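Local coordinates for UDP-N-Acetylglucosamine 2-Epimerase (Thermus thermophilus, PDB 1V4V), which probably interconverts UDP-N-acetylglucosamine and UDP-N-acetylmannosamine as a two-domain, homodimeric epimerase of the GT-B type, at residues A18-L26 with Q176-L184. Residues are numbered along the deposited sequence; the frame is centred on the assembly and turned at random.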
loop_
_atom_site.group_PDB
_atom_site.type_symbol
_atom_site.label_atom_id
_atom_site.label_comp_id
_atom_site.label_asym_id
_atom_site.label_seq_id
_atom_site.Cartn_x
_atom_site.Cartn_y
_atom_site.Cartn_z
ATOM N N ALA A 18 8.524 18.781 6.161
ATOM C CA ALA A 18 9.856 19.336 5.952
ATOM C C ALA A 18 10.640 19.352 7.266
ATOM O O ALA A 18 11.821 19.002 7.309
ATOM C CB ALA A 18 9.745 20.752 5.378
ATOM N N THR A 19 9.968 19.752 8.339
ATOM C CA THR A 19 10.593 19.819 9.653
ATOM C C THR A 19 11.117 18.468 10.114
ATOM O O THR A 19 12.233 18.366 10.614
ATOM C CB THR A 19 9.596 20.348 10.712
ATOM O OG1 THR A 19 9.216 21.689 10.378
ATOM C CG2 THR A 19 10.225 20.333 12.096
ATOM N N LYS A 20 10.311 17.426 9.943
ATOM C CA LYS A 20 10.717 16.093 10.368
ATOM C C LYS A 20 11.745 15.460 9.432
ATOM O O LYS A 20 12.470 14.547 9.829
ATOM C CB LYS A 20 9.492 15.187 10.484
ATOM C CG LYS A 20 8.511 15.627 11.566
ATOM C CD LYS A 20 7.340 14.667 11.668
ATOM C CE LYS A 20 6.337 15.120 12.726
ATOM N NZ LYS A 20 6.960 15.218 14.070
HETATM N N MSE A 21 11.821 15.954 8.198
HETATM C CA MSE A 21 12.769 15.407 7.231
HETATM C C MSE A 21 14.127 16.112 7.223
HETATM O O MSE A 21 15.139 15.509 6.861
HETATM C CB MSE A 21 12.160 15.440 5.826
HETATM C CG MSE A 21 11.013 14.461 5.644
HETATM SE SE MSE A 21 11.556 12.607 5.740
HETATM C CE MSE A 21 11.034 12.076 3.948
ATOM N N ALA A 22 14.148 17.380 7.631
ATOM C CA ALA A 22 15.385 18.161 7.666
ATOM C C ALA A 22 16.527 17.427 8.376
ATOM O O ALA A 22 17.656 17.388 7.875
ATOM C CB ALA A 22 15.133 19.520 8.333
ATOM N N PRO A 23 16.255 16.837 9.553
ATOM C CA PRO A 23 17.306 16.115 10.279
ATOM C C PRO A 23 17.873 14.951 9.468
ATOM O O PRO A 23 19.060 14.629 9.564
ATOM C CB PRO A 23 16.592 15.635 11.540
ATOM C CG PRO A 23 15.539 16.678 11.755
ATOM C CD PRO A 23 15.023 16.921 10.359
ATOM N N VAL A 24 17.009 14.310 8.684
ATOM C CA VAL A 24 17.417 13.185 7.848
ATOM C C VAL A 24 18.296 13.697 6.709
ATOM O O VAL A 24 19.354 13.139 6.430
ATOM C CB VAL A 24 16.183 12.466 7.255
ATOM C CG1 VAL A 24 16.631 11.324 6.337
ATOM C CG2 VAL A 24 15.302 11.939 8.382
ATOM N N TYR A 25 17.850 14.761 6.057
ATOM C CA TYR A 25 18.599 15.360 4.955
ATOM C C TYR A 25 20.030 15.706 5.367
ATOM O O TYR A 25 20.993 15.367 4.674
ATOM C CB TYR A 25 17.909 16.639 4.487
ATOM C CG TYR A 25 18.637 17.366 3.380
ATOM C CD1 TYR A 25 18.376 17.078 2.041
ATOM C CD2 TYR A 25 19.593 18.346 3.669
ATOM C CE1 TYR A 25 19.040 17.745 1.020
ATOM C CE2 TYR A 25 20.265 19.016 2.651
ATOM C CZ TYR A 25 19.981 18.712 1.329
ATOM O OH TYR A 25 20.618 19.387 0.312
ATOM N N LEU A 26 20.160 16.391 6.496
ATOM C CA LEU A 26 21.473 16.807 6.977
ATOM C C LEU A 26 22.346 15.626 7.381
ATOM O O LEU A 26 23.554 15.642 7.160
ATOM C CB LEU A 26 21.310 17.794 8.138
ATOM C CG LEU A 26 20.604 19.094 7.730
ATOM C CD1 LEU A 26 20.270 19.923 8.963
ATOM C CD2 LEU A 26 21.493 19.885 6.770
ATOM N N GLN A 176 11.639 9.330 17.233
ATOM C CA GLN A 176 11.123 10.391 16.373
ATOM C C GLN A 176 12.142 11.414 15.877
ATOM O O GLN A 176 12.913 11.967 16.661
ATOM C CB GLN A 176 9.982 11.121 17.087
ATOM C CG GLN A 176 8.829 10.212 17.476
ATOM C CD GLN A 176 7.574 10.987 17.836
ATOM O OE1 GLN A 176 6.734 10.511 18.605
ATOM N NE2 GLN A 176 7.433 12.182 17.271
ATOM N N THR A 177 12.145 11.671 14.571
ATOM C CA THR A 177 13.073 12.651 14.024
ATOM C C THR A 177 12.655 14.040 14.501
ATOM O O THR A 177 13.442 14.986 14.448
ATOM C CB THR A 177 13.102 12.631 12.477
ATOM O OG1 THR A 177 11.813 12.974 11.959
ATOM C CG2 THR A 177 13.511 11.252 11.972
ATOM N N GLY A 178 11.414 14.148 14.974
ATOM C CA GLY A 178 10.917 15.419 15.473
ATOM C C GLY A 178 11.797 15.949 16.594
ATOM O O GLY A 178 11.961 17.163 16.753
ATOM N N VAL A 179 12.367 15.037 17.375
ATOM C CA VAL A 179 13.256 15.415 18.470
ATOM C C VAL A 179 14.489 16.103 17.887
ATOM O O VAL A 179 14.874 17.187 18.328
ATOM C CB VAL A 179 13.698 14.177 19.277
ATOM C CG1 VAL A 179 14.636 14.595 20.413
ATOM C CG2 VAL A 179 12.481 13.469 19.835
ATOM N N ASP A 180 15.096 15.465 16.886
ATOM C CA ASP A 180 16.276 16.016 16.216
ATOM C C ASP A 180 15.957 17.417 15.691
ATOM O O ASP A 180 16.774 18.333 15.789
ATOM C CB ASP A 180 16.671 15.163 15.001
ATOM C CG ASP A 180 16.930 13.714 15.344
ATOM O OD1 ASP A 180 16.124 13.109 16.078
ATOM O OD2 ASP A 180 17.944 13.169 14.860
ATOM N N ALA A 181 14.766 17.563 15.116
ATOM C CA ALA A 181 14.333 18.828 14.532
ATOM C C ALA A 181 14.309 19.993 15.516
ATOM O O ALA A 181 14.734 21.101 15.180
ATOM C CB ALA A 181 12.961 18.662 13.892
ATOM N N VAL A 182 13.795 19.756 16.718
ATOM C CA VAL A 182 13.743 20.811 17.722
ATOM C C VAL A 182 15.159 21.228 18.103
ATOM O O VAL A 182 15.464 22.417 18.164
ATOM C CB VAL A 182 12.993 20.350 18.993
ATOM C CG1 VAL A 182 12.908 21.503 19.992
ATOM C CG2 VAL A 182 11.594 19.882 18.625
ATOM N N LEU A 183 16.021 20.247 18.356
ATOM C CA LEU A 183 17.410 20.510 18.721
ATOM C C LEU A 183 18.102 21.330 17.638
ATOM O O LEU A 183 18.865 22.255 17.934
ATOM C CB LEU A 183 18.163 19.197 18.932
ATOM C CG LEU A 183 17.758 18.362 20.148
ATOM C CD1 LEU A 183 18.438 17.000 20.094
ATOM C CD2 LEU A 183 18.147 19.103 21.421
ATOM N N LEU A 184 17.833 20.988 16.382
ATOM C CA LEU A 184 18.419 21.698 15.249
ATOM C C LEU A 184 17.867 23.121 15.166
ATOM O O LEU A 184 18.619 24.082 14.979
ATOM C CB LEU A 184 18.117 20.943 13.950
ATOM C CG LEU A 184 18.596 21.554 12.631
ATOM C CD1 LEU A 184 20.094 21.810 12.686
ATOM C CD2 LEU A 184 18.257 20.607 11.486
HETATM O O HOH W 1 8.804 12.839 14.693
HETATM O O HOH W 2 5.923 14.297 16.561
#
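Pro23 packs CB and CG against Asp180 and Ala181. CB meets Asp180 CB at 3.5 Å, and CG lies 3.6 Å from the backbone N of Ala181. Helix 18-26 is kinked here: Val24 N turns to Met21 O in a weak bond and does not bond Lys20 O. Thr177 takes that carbonyl, OG1 donating to Lys20 O at 2.7 Å. OG1 approaches at a C=O...donor angle of 123°, somewhat off the carbonyl plane. It sits between its own backbone N and carbonyl carbon (chi1 62°), which turns it to Lys20 O; CG2 lies near Val24 CG2. A valine in place of Thr177 would probably leave the Lys20 carbonyl without this donor and remove the single direct hydrogen bond joining the segments. Ala181 CB fits beside Thr19 O, 3.4 Å away. Leu26 CD1 presses tightly on Leu184 CD2 at 3.3 Å. Lys20 NZ and Gln176 NE2 both donate to two waters, one also accepting from Gly178 N. The segment axes cross at 83°, 7.6 Å apart. Helix 15-29 belongs to the seven-strand parallel sheet. Helix 177-188 leads from its outermost strand 171-173 toward strand 200-203 of the six-strand sheet, whose helix 265-273 touches Thr19 and Ala181, so the contact sits where the two GT-B domains meet.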